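Local coordinates for protein alpha-glucosidase ([Eubacterium] rectale, PDB 6PNR) that probably hydrolyses alpha-sulfoquinovosides, glycosides of the sulfolipid sugar sulfoquinovose, as a family GH31 sulfoquinovosidase, at residues Phe254-Leu257 with Asp258-Leu261; Ser404-Pro408 with Met409-Asn413; Tyr147-Trp150 with Arg151-Glu155; Ala655-Phe658 with Glu659-Arg662. One frame throughout, in Å; residues are numbered along the deposited sequence.

Contact 1 (Phe254-Leu257 with Asp258-Leu261); sequences FGLL and DKTL
The first torsion of T260, at -59°, sets OG1 opposite its own carbonyl carbon and folds the hydroxyl back along the helix, where it donates to L256 O at 2.8 Å. L257 takes the other course: its CG stands opposite the backbone N (chi1 173°), which brings the CD1 methyl to L261 one turn on. The carbonyl of L256 is gripped twice, because T260 N also donates to L256 O at 2.8 Å; hydroxyl and amide arrive from opposite faces of the carbonyl plane, each tilted away from it. This is an i to i+4 backbone turn of helix 250-262, the helix of a beta-alpha-beta unit in the GH31 TIM barrel that links strand 242-245 to strand 267-271. The hydroxyl of T260 has a second partner in Y534 OH, and T260 also packs on V267 and I244. A valine in its place would probably leave Y534 OH without this mate and L256 O with the amide bond alone. L257 and L261 run alongside each other in one direction, with L257 CD1 3.8 Å from L261 CD1; both rest on V267, and L257 also reaches I308 of helix 301-310. Their backbones are joined by L261 N to L257 O, 2.9 Å and almost straight at 175°. The extended K259 chain runs beside L256, whose CD2 is 4.3 Å from K259 CD, and delivers NZ to Y535 O. At the start, D258 N donates to F254 O at 3.0 Å.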
ATOM      1  N   PHE A 254      43.249  15.244  -5.911  1.00 26.49           N
ATOM      2  CA  PHE A 254      44.536  15.191  -5.222  1.00 25.43           C
ATOM      3  C   PHE A 254      44.785  16.451  -4.402  1.00 31.03           C
ATOM      4  O   PHE A 254      45.514  16.394  -3.400  1.00 32.28           O
ATOM      5  CB  PHE A 254      45.660  14.916  -6.220  1.00 28.19           C
ATOM      6  CG  PHE A 254      45.558  13.539  -6.862  1.00 30.79           C
ATOM      7  CD1 PHE A 254      45.710  12.395  -6.098  1.00 29.19           C
ATOM      8  CD2 PHE A 254      45.273  13.397  -8.205  1.00 31.88           C
ATOM      9  CE1 PHE A 254      45.601  11.132  -6.668  1.00 34.64           C
ATOM     10  CE2 PHE A 254      45.156  12.140  -8.781  1.00 33.55           C
ATOM     11  CZ  PHE A 254      45.322  11.004  -8.007  1.00 32.15           C
ATOM     12  N   GLY A 255      44.153  17.570  -4.772  1.00 29.91           N
ATOM     13  CA  GLY A 255      44.172  18.737  -3.907  1.00 28.49           C
ATOM     14  C   GLY A 255      43.506  18.489  -2.565  1.00 26.35           C
ATOM     15  O   GLY A 255      44.004  18.926  -1.525  1.00 28.99           O
ATOM     16  N   LEU A 256      42.368  17.791  -2.570  1.00 24.71           N
ATOM     17  CA  LEU A 256      41.678  17.484  -1.318  1.00 28.68           C
ATOM     18  C   LEU A 256      42.461  16.470  -0.485  1.00 28.08           C
ATOM     19  O   LEU A 256      42.428  16.515   0.754  1.00 27.82           O
ATOM     20  CB  LEU A 256      40.265  16.977  -1.620  1.00 20.92           C
ATOM     21  CG  LEU A 256      39.275  18.104  -1.952  1.00 27.46           C
ATOM     22  CD1 LEU A 256      37.975  17.558  -2.498  1.00 24.11           C
ATOM     23  CD2 LEU A 256      39.034  18.944  -0.733  1.00 23.58           C
ATOM     24  N   LEU A 257      43.160  15.552  -1.145  1.00 26.82           N
ATOM     25  CA  LEU A 257      44.077  14.662  -0.439  1.00 28.98           C
ATOM     26  C   LEU A 257      45.128  15.460   0.322  1.00 27.92           C
ATOM     27  O   LEU A 257      45.327  15.266   1.528  1.00 26.88           O
ATOM     28  CB  LEU A 257      44.745  13.724  -1.440  1.00 23.89           C
ATOM     29  CG  LEU A 257      45.860  12.841  -0.880  1.00 27.48           C
ATOM     30  CD1 LEU A 257      45.321  12.021   0.292  1.00 25.97           C
ATOM     31  CD2 LEU A 257      46.368  11.939  -2.004  1.00 31.29           C
ATOM     32  N   ASP A 258      45.805  16.378  -0.376  1.00 28.23           N
ATOM     33  CA  ASP A 258      46.789  17.242   0.269  1.00 32.69           C
ATOM     34  C   ASP A 258      46.185  18.007   1.441  1.00 28.08           C
ATOM     35  O   ASP A 258      46.791  18.086   2.518  1.00 29.61           O
ATOM     36  CB  ASP A 258      47.383  18.204  -0.763  1.00 32.55           C
ATOM     37  CG  ASP A 258      48.156  17.480  -1.858  1.00 39.50           C
ATOM     38  OD1 ASP A 258      48.693  16.386  -1.580  1.00 42.68           O
ATOM     39  OD2 ASP A 258      48.231  18.001  -2.993  1.00 48.09           O
ATOM     40  N   LYS A 259      44.986  18.576   1.255  1.00 30.03           N
ATOM     41  CA  LYS A 259      44.319  19.297   2.337  1.00 27.47           C
ATOM     42  C   LYS A 259      44.066  18.382   3.526  1.00 31.22           C
ATOM     43  O   LYS A 259      44.319  18.746   4.682  1.00 29.95           O
ATOM     44  CB  LYS A 259      42.991  19.892   1.832  1.00 27.61           C
ATOM     45  CG  LYS A 259      42.267  20.760   2.852  1.00 30.30           C
ATOM     46  CD  LYS A 259      40.934  21.260   2.289  1.00 31.14           C
ATOM     47  CE  LYS A 259      40.446  22.487   3.049  1.00 34.18           C
ATOM     48  NZ  LYS A 259      39.221  23.103   2.445  1.00 33.47           N
ATOM     49  N   THR A 260      43.570  17.179   3.256  1.00 27.52           N
ATOM     50  CA  THR A 260      43.306  16.230   4.335  1.00 28.43           C
ATOM     51  C   THR A 260      44.582  15.903   5.104  1.00 31.10           C
ATOM     52  O   THR A 260      44.622  15.983   6.341  1.00 28.85           O
ATOM     53  CB  THR A 260      42.676  14.969   3.747  1.00 28.34           C
ATOM     54  OG1 THR A 260      41.466  15.342   3.072  1.00 26.83           O
ATOM     55  CG2 THR A 260      42.368  13.958   4.853  1.00 26.48           C
ATOM     56  N   LEU A 261      45.647  15.572   4.379  1.00 28.29           N
ATOM     57  CA  LEU A 261      46.932  15.298   5.016  1.00 28.76           C
ATOM     58  C   LEU A 261      47.467  16.528   5.746  1.00 35.21           C
ATOM     59  O   LEU A 261      48.048  16.408   6.834  1.00 35.76           O
ATOM     60  CB  LEU A 261      47.938  14.812   3.972  1.00 28.34           C
ATOM     61  CG  LEU A 261      47.626  13.461   3.319  1.00 29.69           C
ATOM     62  CD1 LEU A 261      48.451  13.278   2.044  1.00 27.98           C
ATOM     63  CD2 LEU A 261      47.871  12.312   4.291  1.00 31.44           C
TER

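Contact 2 (Ser404-Pro408 with Met409-Asn413); sequences SGKSP and MIEHN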
ATOM      1  N   SER A 404      22.005 -18.295 -20.048  1.00 33.09           N
ATOM      2  CA  SER A 404      21.668 -19.487 -19.275  1.00 35.51           C
ATOM      3  C   SER A 404      20.360 -20.119 -19.726  1.00 36.06           C
ATOM      4  O   SER A 404      20.131 -21.299 -19.440  1.00 40.02           O
ATOM      5  CB  SER A 404      21.556 -19.156 -17.789  1.00 34.84           C
ATOM      6  OG  SER A 404      20.389 -18.388 -17.569  1.00 35.94           O
ATOM      7  N   GLY A 405      19.494 -19.363 -20.406  1.00 36.74           N
ATOM      8  CA  GLY A 405      18.169 -19.829 -20.745  1.00 38.12           C
ATOM      9  C   GLY A 405      17.198 -19.895 -19.588  1.00 38.30           C
ATOM     10  O   GLY A 405      16.024 -20.211 -19.808  1.00 38.62           O
ATOM     11  N   LYS A 406      17.643 -19.619 -18.362  1.00 37.94           N
ATOM     12  CA  LYS A 406      16.755 -19.585 -17.213  1.00 35.21           C
ATOM     13  C   LYS A 406      15.909 -18.316 -17.235  1.00 37.33           C
ATOM     14  O   LYS A 406      16.265 -17.308 -17.852  1.00 38.79           O
ATOM     15  CB  LYS A 406      17.558 -19.657 -15.917  1.00 35.86           C
ATOM     16  CG  LYS A 406      18.345 -20.949 -15.751  1.00 41.40           C
ATOM     17  CD  LYS A 406      18.995 -21.040 -14.371  1.00 48.57           C
ATOM     18  CE  LYS A 406      19.729 -22.361 -14.180  1.00 53.11           C
ATOM     19  NZ  LYS A 406      20.114 -22.589 -12.759  1.00 52.19           N
ATOM     20  N   SER A 407      14.769 -18.374 -16.557  1.00 35.53           N
ATOM     21  CA  SER A 407      13.899 -17.205 -16.508  1.00 34.83           C
ATOM     22  C   SER A 407      14.560 -16.078 -15.715  1.00 29.24           C
ATOM     23  O   SER A 407      15.251 -16.336 -14.723  1.00 31.31           O
ATOM     24  CB  SER A 407      12.560 -17.559 -15.868  1.00 33.12           C
ATOM     25  OG  SER A 407      11.860 -16.382 -15.508  1.00 34.55           O
ATOM     26  N   PRO A 408      14.366 -14.821 -16.119  1.00 37.26           N
ATOM     27  CA  PRO A 408      14.816 -13.708 -15.269  1.00 35.38           C
ATOM     28  C   PRO A 408      14.129 -13.682 -13.915  1.00 31.68           C
ATOM     29  O   PRO A 408      14.646 -13.040 -12.991  1.00 31.66           O
ATOM     30  CB  PRO A 408      14.476 -12.472 -16.108  1.00 31.96           C
ATOM     31  CG  PRO A 408      13.349 -12.934 -16.995  1.00 31.10           C
ATOM     32  CD  PRO A 408      13.720 -14.336 -17.351  1.00 32.54           C
ATOM     33  N   MET A 409      12.997 -14.379 -13.752  1.00 28.69           N
ATOM     34  CA  MET A 409      12.409 -14.535 -12.423  1.00 31.88           C
ATOM     35  C   MET A 409      13.303 -15.360 -11.500  1.00 30.49           C
ATOM     36  O   MET A 409      13.146 -15.298 -10.276  1.00 30.97           O
ATOM     37  CB  MET A 409      11.025 -15.175 -12.529  1.00 31.76           C
ATOM     38  CG  MET A 409       9.960 -14.280 -13.183  1.00 32.36           C
ATOM     39  SD  MET A 409       9.653 -12.774 -12.257  1.00 35.73           S
ATOM     40  CE  MET A 409       9.077 -13.422 -10.689  1.00 30.16           C
ATOM     41  N   ILE A 410      14.243 -16.110 -12.060  1.00 30.13           N
ATOM     42  CA  ILE A 410      15.205 -16.879 -11.289  1.00 30.65           C
ATOM     43  C   ILE A 410      16.565 -16.193 -11.256  1.00 32.14           C
ATOM     44  O   ILE A 410      17.241 -16.212 -10.230  1.00 28.24           O
ATOM     45  CB  ILE A 410      15.327 -18.304 -11.872  1.00 32.31           C
ATOM     46  CG1 ILE A 410      13.978 -19.027 -11.858  1.00 35.41           C
ATOM     47  CG2 ILE A 410      16.424 -19.101 -11.155  1.00 33.85           C
ATOM     48  CD1 ILE A 410      13.394 -19.249 -10.488  1.00 36.82           C
ATOM     49  N   GLU A 411      16.981 -15.581 -12.373  1.00 29.11           N
ATOM     50  CA  GLU A 411      18.303 -14.972 -12.428  1.00 32.61           C
ATOM     51  C   GLU A 411      18.372 -13.608 -11.751  1.00 30.37           C
ATOM     52  O   GLU A 411      19.482 -13.152 -11.445  1.00 29.60           O
ATOM     53  CB  GLU A 411      18.769 -14.842 -13.880  1.00 32.86           C
ATOM     54  CG  GLU A 411      18.899 -16.166 -14.609  1.00 32.54           C
ATOM     55  CD  GLU A 411      20.152 -16.921 -14.231  1.00 41.92           C
ATOM     56  OE1 GLU A 411      20.738 -16.631 -13.164  1.00 43.25           O
ATOM     57  OE2 GLU A 411      20.565 -17.800 -15.018  1.00 42.65           O
ATOM     58  N   HIS A 412      17.229 -12.953 -11.515  1.00 29.46           N
ATOM     59  CA  HIS A 412      17.241 -11.633 -10.887  1.00 26.64           C
ATOM     60  C   HIS A 412      17.983 -11.655  -9.553  1.00 25.98           C
ATOM     61  O   HIS A 412      18.905 -10.860  -9.331  1.00 26.78           O
ATOM     62  CB  HIS A 412      15.817 -11.109 -10.694  1.00 25.08           C
ATOM     63  CG  HIS A 412      15.764  -9.840  -9.902  1.00 23.71           C
ATOM     64  ND1 HIS A 412      15.883  -8.596 -10.484  1.00 22.86           N
ATOM     65  CD2 HIS A 412      15.669  -9.623  -8.568  1.00 28.85           C
ATOM     66  CE1 HIS A 412      15.835  -7.666  -9.547  1.00 26.98           C
ATOM     67  NE2 HIS A 412      15.709  -8.263  -8.375  1.00 27.83           N
ATOM     68  N   ASN A 413      17.594 -12.564  -8.646  1.00 23.84           N
ATOM     69  CA  ASN A 413      18.276 -12.651  -7.359  1.00 29.46           C
ATOM     70  C   ASN A 413      19.652 -13.276  -7.491  1.00 28.38           C
ATOM     71  O   ASN A 413      20.474 -13.136  -6.581  1.00 23.66           O
ATOM     72  CB  ASN A 413      17.461 -13.466  -6.359  1.00 28.51           C
ATOM     73  CG  ASN A 413      16.229 -12.723  -5.856  1.00 29.96           C
ATOM     74  OD1 ASN A 413      16.183 -11.492  -5.853  1.00 26.82           O
ATOM     75  ND2 ASN A 413      15.229 -13.479  -5.412  1.00 26.18           N
TER
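E411 and K406 cross at about a right angle, the carboxylate of E411 passing beside the first carbons of the lysine so that E411 OE2 lies 3.6 Å from K406 CB. They belong to a helix start: S407 is the N-cap of helix 408-429, and the loop before it, beginning with an ST turn at S404, is folded back against the first turn. The bend at chi2 of E411 (-77°) steers its carboxylate to S404, whose OG donates to E411 OE2 at 2.6 Å, meeting the oxygen on its anti side and 16° out of the carboxylate plane. The same S404 OG accepts from K406 N at 3.1 Å, so the hydroxyl both accepts from the turn and donates to the glutamate. E411 OE1 is held in turn by H414 ND1, which fixes the rotation of the group from the other end. A leucine here would probably leave both S404 OG and H414 ND1 without their acceptor and untie the turn at S404 from the helix. K406 NZ stands 5.3 Å from E411 OE2, too far for a salt bridge, though the positive charge may still steady the carboxylate. Past E411, H412 stacks its ring on W134 and bonds T135 O of the N-terminal beta region through NE2, while ND1 bonds L395 O in the loop before the helix. S407 O serves two amides, I410 N from above the carbonyl plane and E411 N within it. The cap itself is made by S407 OG, which accepts from M409 N at 2.9 Å.

Contact 3 (Tyr147-Trp150 with Arg151-Glu155); sequences YVTW and RSDVE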
ATOM      1  N   TYR A 147       8.010  12.724   4.917  1.00 25.09           N
ATOM      2  CA  TYR A 147       7.931  13.495   3.679  1.00 25.99           C
ATOM      3  C   TYR A 147       8.865  12.936   2.611  1.00 27.24           C
ATOM      4  O   TYR A 147       8.475  12.808   1.445  1.00 26.27           O
ATOM      5  CB  TYR A 147       8.259  14.960   3.981  1.00 30.49           C
ATOM      6  CG  TYR A 147       8.225  15.881   2.781  1.00 26.18           C
ATOM      7  CD1 TYR A 147       7.007  16.311   2.233  1.00 26.35           C
ATOM      8  CD2 TYR A 147       9.407  16.329   2.201  1.00 31.36           C
ATOM      9  CE1 TYR A 147       6.978  17.179   1.121  1.00 29.07           C
ATOM     10  CE2 TYR A 147       9.397  17.180   1.101  1.00 30.49           C
ATOM     11  CZ  TYR A 147       8.181  17.596   0.563  1.00 30.81           C
ATOM     12  OH  TYR A 147       8.191  18.419  -0.524  1.00 29.95           O
ATOM     13  N   VAL A 148      10.092  12.568   2.992  1.00 28.33           N
ATOM     14  CA  VAL A 148      11.048  12.036   2.011  1.00 28.25           C
ATOM     15  C   VAL A 148      10.519  10.765   1.364  1.00 27.63           C
ATOM     16  O   VAL A 148      10.639  10.578   0.146  1.00 24.67           O
ATOM     17  CB  VAL A 148      12.423  11.797   2.665  1.00 25.01           C
ATOM     18  CG1 VAL A 148      13.307  10.911   1.775  1.00 26.00           C
ATOM     19  CG2 VAL A 148      13.110  13.136   2.935  1.00 25.33           C
ATOM     20  N   THR A 149       9.947   9.857   2.161  1.00 24.01           N
ATOM     21  CA  THR A 149       9.402   8.633   1.582  1.00 22.93           C
ATOM     22  C   THR A 149       8.243   8.939   0.647  1.00 26.67           C
ATOM     23  O   THR A 149       8.161   8.397  -0.465  1.00 26.31           O
ATOM     24  CB  THR A 149       8.945   7.680   2.679  1.00 24.11           C
ATOM     25  OG1 THR A 149      10.018   7.432   3.597  1.00 24.47           O
ATOM     26  CG2 THR A 149       8.472   6.351   2.070  1.00 22.72           C
ATOM     27  N   TRP A 150       7.315   9.787   1.097  1.00 25.73           N
ATOM     28  CA  TRP A 150       6.154  10.118   0.280  1.00 24.93           C
ATOM     29  C   TRP A 150       6.579  10.722  -1.059  1.00 22.89           C
ATOM     30  O   TRP A 150       6.165  10.244  -2.122  1.00 24.74           O
ATOM     31  CB  TRP A 150       5.220  11.057   1.052  1.00 27.62           C
ATOM     32  CG  TRP A 150       4.055  11.537   0.237  1.00 24.57           C
ATOM     33  CD1 TRP A 150       3.127  10.767  -0.393  1.00 27.31           C
ATOM     34  CD2 TRP A 150       3.718  12.890  -0.048  1.00 25.11           C
ATOM     35  NE1 TRP A 150       2.230  11.558  -1.054  1.00 27.52           N
ATOM     36  CE2 TRP A 150       2.567  12.871  -0.852  1.00 28.41           C
ATOM     37  CE3 TRP A 150       4.274  14.122   0.309  1.00 29.16           C
ATOM     38  CZ2 TRP A 150       1.967  14.039  -1.325  1.00 26.80           C
ATOM     39  CZ3 TRP A 150       3.666  15.285  -0.150  1.00 25.93           C
ATOM     40  CH2 TRP A 150       2.530  15.232  -0.957  1.00 28.43           C
ATOM     41  N   ARG A 151       7.436  11.754  -1.034  1.00 21.78           N
ATOM     42  CA  ARG A 151       7.888  12.342  -2.295  1.00 27.83           C
ATOM     43  C   ARG A 151       8.650  11.321  -3.135  1.00 26.21           C
ATOM     44  O   ARG A 151       8.496  11.279  -4.360  1.00 23.41           O
ATOM     45  CB  ARG A 151       8.763  13.582  -2.056  1.00 25.88           C
ATOM     46  CG  ARG A 151       8.103  14.763  -1.361  1.00 25.23           C
ATOM     47  CD  ARG A 151       6.760  15.167  -1.982  1.00 27.76           C
ATOM     48  NE  ARG A 151       6.846  15.415  -3.413  1.00 27.01           N
ATOM     49  CZ  ARG A 151       5.794  15.465  -4.224  1.00 34.10           C
ATOM     50  NH1 ARG A 151       4.568  15.287  -3.737  1.00 28.23           N
ATOM     51  NH2 ARG A 151       5.966  15.669  -5.523  1.00 33.62           N
ATOM     52  N   SER A 152       9.454  10.462  -2.496  1.00 26.71           N
ATOM     53  CA  SER A 152      10.159   9.434  -3.261  1.00 25.36           C
ATOM     54  C   SER A 152       9.170   8.523  -3.984  1.00 28.88           C
ATOM     55  O   SER A 152       9.401   8.146  -5.138  1.00 23.67           O
ATOM     56  CB  SER A 152      11.086   8.619  -2.359  1.00 24.71           C
ATOM     57  OG  SER A 152      12.192   9.395  -1.914  1.00 27.88           O
ATOM     58  N   ASP A 153       8.051   8.173  -3.327  1.00 23.83           N
ATOM     59  CA  ASP A 153       7.000   7.406  -3.997  1.00 28.14           C
ATOM     60  C   ASP A 153       6.367   8.197  -5.140  1.00 26.09           C
ATOM     61  O   ASP A 153       6.203   7.677  -6.246  1.00 24.61           O
ATOM     62  CB  ASP A 153       5.903   6.996  -3.010  1.00 25.53           C
ATOM     63  CG  ASP A 153       6.320   5.856  -2.101  1.00 29.72           C
ATOM     64  OD1 ASP A 153       7.263   5.115  -2.451  1.00 31.67           O
ATOM     65  OD2 ASP A 153       5.683   5.702  -1.037  1.00 37.28           O
ATOM     66  N   VAL A 154       5.955   9.436  -4.875  1.00 25.78           N
ATOM     67  CA  VAL A 154       5.173  10.176  -5.866  1.00 25.04           C
ATOM     68  C   VAL A 154       5.990  10.411  -7.132  1.00 26.82           C
ATOM     69  O   VAL A 154       5.522  10.156  -8.244  1.00 26.08           O
ATOM     70  CB  VAL A 154       4.656  11.498  -5.271  1.00 25.24           C
ATOM     71  CG1 VAL A 154       4.044  12.403  -6.390  1.00 27.72           C
ATOM     72  CG2 VAL A 154       3.628  11.217  -4.202  1.00 24.50           C
ATOM     73  N   GLU A 155       7.224  10.893  -6.984  1.00 26.11           N
ATOM     74  CA  GLU A 155       8.025  11.266  -8.147  1.00 27.38           C
ATOM     75  C   GLU A 155       8.811  10.103  -8.722  1.00 27.84           C
ATOM     76  O   GLU A 155       8.982  10.028  -9.940  1.00 27.78           O
ATOM     77  CB  GLU A 155       9.006  12.384  -7.788  1.00 25.45           C
ATOM     78  CG  GLU A 155       8.332  13.522  -7.038  1.00 32.61           C
ATOM     79  CD  GLU A 155       9.116  14.802  -7.090  1.00 37.03           C
ATOM     80  OE1 GLU A 155      10.287  14.761  -7.531  1.00 42.66           O
ATOM     81  OE2 GLU A 155       8.567  15.847  -6.676  1.00 37.28           O
TER
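Residues Y147 to E155 form a single alpha-helical run of helix 147-156, with i to i+4 bonds throughout: R151 N to Y147 O is 2.9 Å and nearly linear, at 177°, and the next three amides make the same kind of bond, more bent. V148 O takes a second donor, S152 OG at 2.8 Å, from the face opposite to the amide. The side chains on one flank build part of the dimer interface. R151 bends at chi2 and chi3, which lays its chain over a face of each of two rings: CG lies over Y147, 3.6 Å from the ring centroid, while the guanidinium reaches W150 in a cation-pi contact, R151 CZ being 4.8 Å from the six-membered ring centroid. The guanidinium stands steeply to that ring, its plane 79° from it, so NH1 presents itself to the indole rather than the whole flat group. V154 CG2 sits over the five-membered ring. W150 stacks on W150 of the second subunit, and its NE1 donates to K144 O of that chain, placing this surface at the contact between copies. Farther along, R151 NH2 forms a salt bridge with E155 OE2 at 2.9 Å; OE2 is met on its anti lone pair and lies 4° out of the R151 guanidinium plane.

Contact 4 (Ala655-Phe658 with Glu659-Arg662); sequences ADIF and EEIR
E659 opens the second turn by donating its backbone N to A655 O at 2.9 Å, and its side chain stays close to the same carbonyl, E659 CG lying 3.2 Å from A655 O. With CG opposite the carbonyl carbon (chi1 -74°), the chain runs extended back along the helix, the side chain touching Y648. E660 repeats the pattern one residue on: its N donates to D656 O at 3.1 Å, and E660 CG lies 3.2 Å from D656 O. The carboxylate of E660 ends up beside I657, with OE1 4.2 Å from I657 CD1, and 5.2 Å separates E660 OE2 from D656 OD2, two like charges that probably repel mildly on an exposed flank. I661 turns to the apolar side. Its CD1 lies 4.1 Å from I657 CG2, the two side chains meeting at an oblique angle, and the same methyl comes to the edge of the F658 ring, near its plane. R662 closes the turn with N to F658 O at 3.1 Å; its guanidinium makes weak bonds to L624 O and Y648 OH. Helix 655-665 is packed between two elements: helix 538-568, where F658 meets Y557 edge-to-face and rests on L554 while I661 touches M553 and L554, and strand 646-649, whose Y648 lies against F658, A655 and E659.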
ATOM      1  N   ALA A 655      43.245  -4.508  26.902  1.00 37.29           N
ATOM      2  CA  ALA A 655      42.908  -3.394  27.781  1.00 43.17           C
ATOM      3  C   ALA A 655      43.993  -2.328  27.774  1.00 37.85           C
ATOM      4  O   ALA A 655      43.710  -1.161  28.046  1.00 39.72           O
ATOM      5  CB  ALA A 655      42.656  -3.896  29.203  1.00 44.43           C
ATOM      6  N   ASP A 656      45.229  -2.700  27.442  1.00 38.11           N
ATOM      7  CA  ASP A 656      46.306  -1.715  27.380  1.00 45.30           C
ATOM      8  C   ASP A 656      46.099  -0.741  26.221  1.00 43.35           C
ATOM      9  O   ASP A 656      46.372   0.460  26.355  1.00 43.30           O
ATOM     10  CB  ASP A 656      47.654  -2.425  27.262  1.00 39.63           C
ATOM     11  CG  ASP A 656      47.729  -3.351  26.051  1.00 54.36           C
ATOM     12  OD1 ASP A 656      46.709  -4.010  25.739  1.00 55.19           O
ATOM     13  OD2 ASP A 656      48.802  -3.414  25.407  1.00 59.86           O
ATOM     14  N   ILE A 657      45.637  -1.240  25.073  1.00 37.32           N
ATOM     15  CA  ILE A 657      45.319  -0.366  23.946  1.00 38.70           C
ATOM     16  C   ILE A 657      44.189   0.582  24.320  1.00 39.91           C
ATOM     17  O   ILE A 657      44.251   1.791  24.067  1.00 39.65           O
ATOM     18  CB  ILE A 657      44.937  -1.198  22.708  1.00 43.00           C
ATOM     19  CG1 ILE A 657      46.135  -1.976  22.172  1.00 43.29           C
ATOM     20  CG2 ILE A 657      44.325  -0.303  21.646  1.00 40.75           C
ATOM     21  CD1 ILE A 657      47.313  -1.113  21.843  1.00 52.56           C
ATOM     22  N   PHE A 658      43.118   0.036  24.896  1.00 34.46           N
ATOM     23  CA  PHE A 658      41.977   0.864  25.252  1.00 32.64           C
ATOM     24  C   PHE A 658      42.356   1.930  26.276  1.00 41.60           C
ATOM     25  O   PHE A 658      41.815   3.044  26.242  1.00 37.18           O
ATOM     26  CB  PHE A 658      40.851  -0.023  25.764  1.00 33.75           C
ATOM     27  CG  PHE A 658      40.440  -1.099  24.789  1.00 39.91           C
ATOM     28  CD1 PHE A 658      40.394  -0.839  23.420  1.00 38.07           C
ATOM     29  CD2 PHE A 658      40.108  -2.370  25.237  1.00 36.67           C
ATOM     30  CE1 PHE A 658      40.016  -1.823  22.530  1.00 33.20           C
ATOM     31  CE2 PHE A 658      39.726  -3.355  24.352  1.00 39.23           C
ATOM     32  CZ  PHE A 658      39.682  -3.081  22.995  1.00 37.38           C
ATOM     33  N   GLU A 659      43.289   1.620  27.181  1.00 37.09           N
ATOM     34  CA  GLU A 659      43.735   2.624  28.143  1.00 40.83           C
ATOM     35  C   GLU A 659      44.545   3.722  27.468  1.00 36.38           C
ATOM     36  O   GLU A 659      44.457   4.889  27.865  1.00 39.21           O
ATOM     37  CB  GLU A 659      44.560   1.970  29.251  1.00 40.45           C
ATOM     38  CG  GLU A 659      43.727   1.179  30.244  1.00 45.11           C
ATOM     39  CD  GLU A 659      44.584   0.422  31.258  1.00 58.28           C
ATOM     40  OE1 GLU A 659      45.803   0.706  31.362  1.00 56.18           O
ATOM     41  OE2 GLU A 659      44.028  -0.462  31.945  1.00 54.60           O
ATOM     42  N   GLU A 660      45.362   3.369  26.471  1.00 33.03           N
ATOM     43  CA  GLU A 660      46.090   4.391  25.730  1.00 34.61           C
ATOM     44  C   GLU A 660      45.126   5.328  25.012  1.00 41.70           C
ATOM     45  O   GLU A 660      45.365   6.540  24.942  1.00 37.97           O
ATOM     46  CB  GLU A 660      47.044   3.754  24.723  1.00 42.47           C
ATOM     47  CG  GLU A 660      48.162   2.950  25.332  1.00 50.61           C
ATOM     48  CD  GLU A 660      49.061   2.326  24.279  1.00 64.37           C
ATOM     49  OE1 GLU A 660      48.825   2.571  23.076  1.00 60.54           O
ATOM     50  OE2 GLU A 660      50.002   1.592  24.656  1.00 71.11           O
ATOM     51  N   ILE A 661      44.024   4.785  24.485  1.00 34.81           N
ATOM     52  CA  ILE A 661      43.020   5.624  23.826  1.00 36.10           C
ATOM     53  C   ILE A 661      42.388   6.586  24.827  1.00 32.70           C
ATOM     54  O   ILE A 661      42.242   7.782  24.553  1.00 38.72           O
ATOM     55  CB  ILE A 661      41.959   4.748  23.133  1.00 36.14           C
ATOM     56  CG1 ILE A 661      42.600   3.935  21.996  1.00 32.09           C
ATOM     57  CG2 ILE A 661      40.773   5.603  22.650  1.00 34.61           C
ATOM     58  CD1 ILE A 661      41.697   2.848  21.450  1.00 33.82           C
ATOM     59  N   ARG A 662      42.001   6.080  26.002  1.00 32.81           N
ATOM     60  CA  ARG A 662      41.440   6.965  27.020  1.00 39.76           C
ATOM     61  C   ARG A 662      42.439   8.032  27.426  1.00 39.22           C
ATOM     62  O   ARG A 662      42.085   9.211  27.552  1.00 42.72           O
ATOM     63  CB  ARG A 662      40.991   6.192  28.258  1.00 39.46           C
ATOM     64  CG  ARG A 662      40.475   7.151  29.351  1.00 41.81           C
ATOM     65  CD  ARG A 662      39.789   6.461  30.518  1.00 46.77           C
ATOM     66  NE  ARG A 662      40.630   5.454  31.161  1.00 52.85           N
ATOM     67  CZ  ARG A 662      40.527   4.146  30.930  1.00 59.99           C
ATOM     68  NH1 ARG A 662      39.620   3.698  30.065  1.00 49.85           N
ATOM     69  NH2 ARG A 662      41.325   3.284  31.556  1.00 52.35           N
TER

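In the fold
All four contacts are local turns along the chain, and no two touch. Contacts 1 and 2 both belong to the TIM-barrel domain, about 45 Å apart between centres. Each relates to the inhibitor pocket through its connections: helix 250-262 leads into strand 267-271, after which Q273 follows, and helix 408-429 comes after the loop that starts with pocket residues D390 and F391. Contact 3 is nearest to contact 2, about 17 Å between nearest atoms; it alone meets the second subunit, and its R151 packs on F498, a few residues beyond pocket residue Y494. Contact 4, in the C-terminal helix, lies on the opposite side of the chain's centre from contact 2, with about 52 Å between centres.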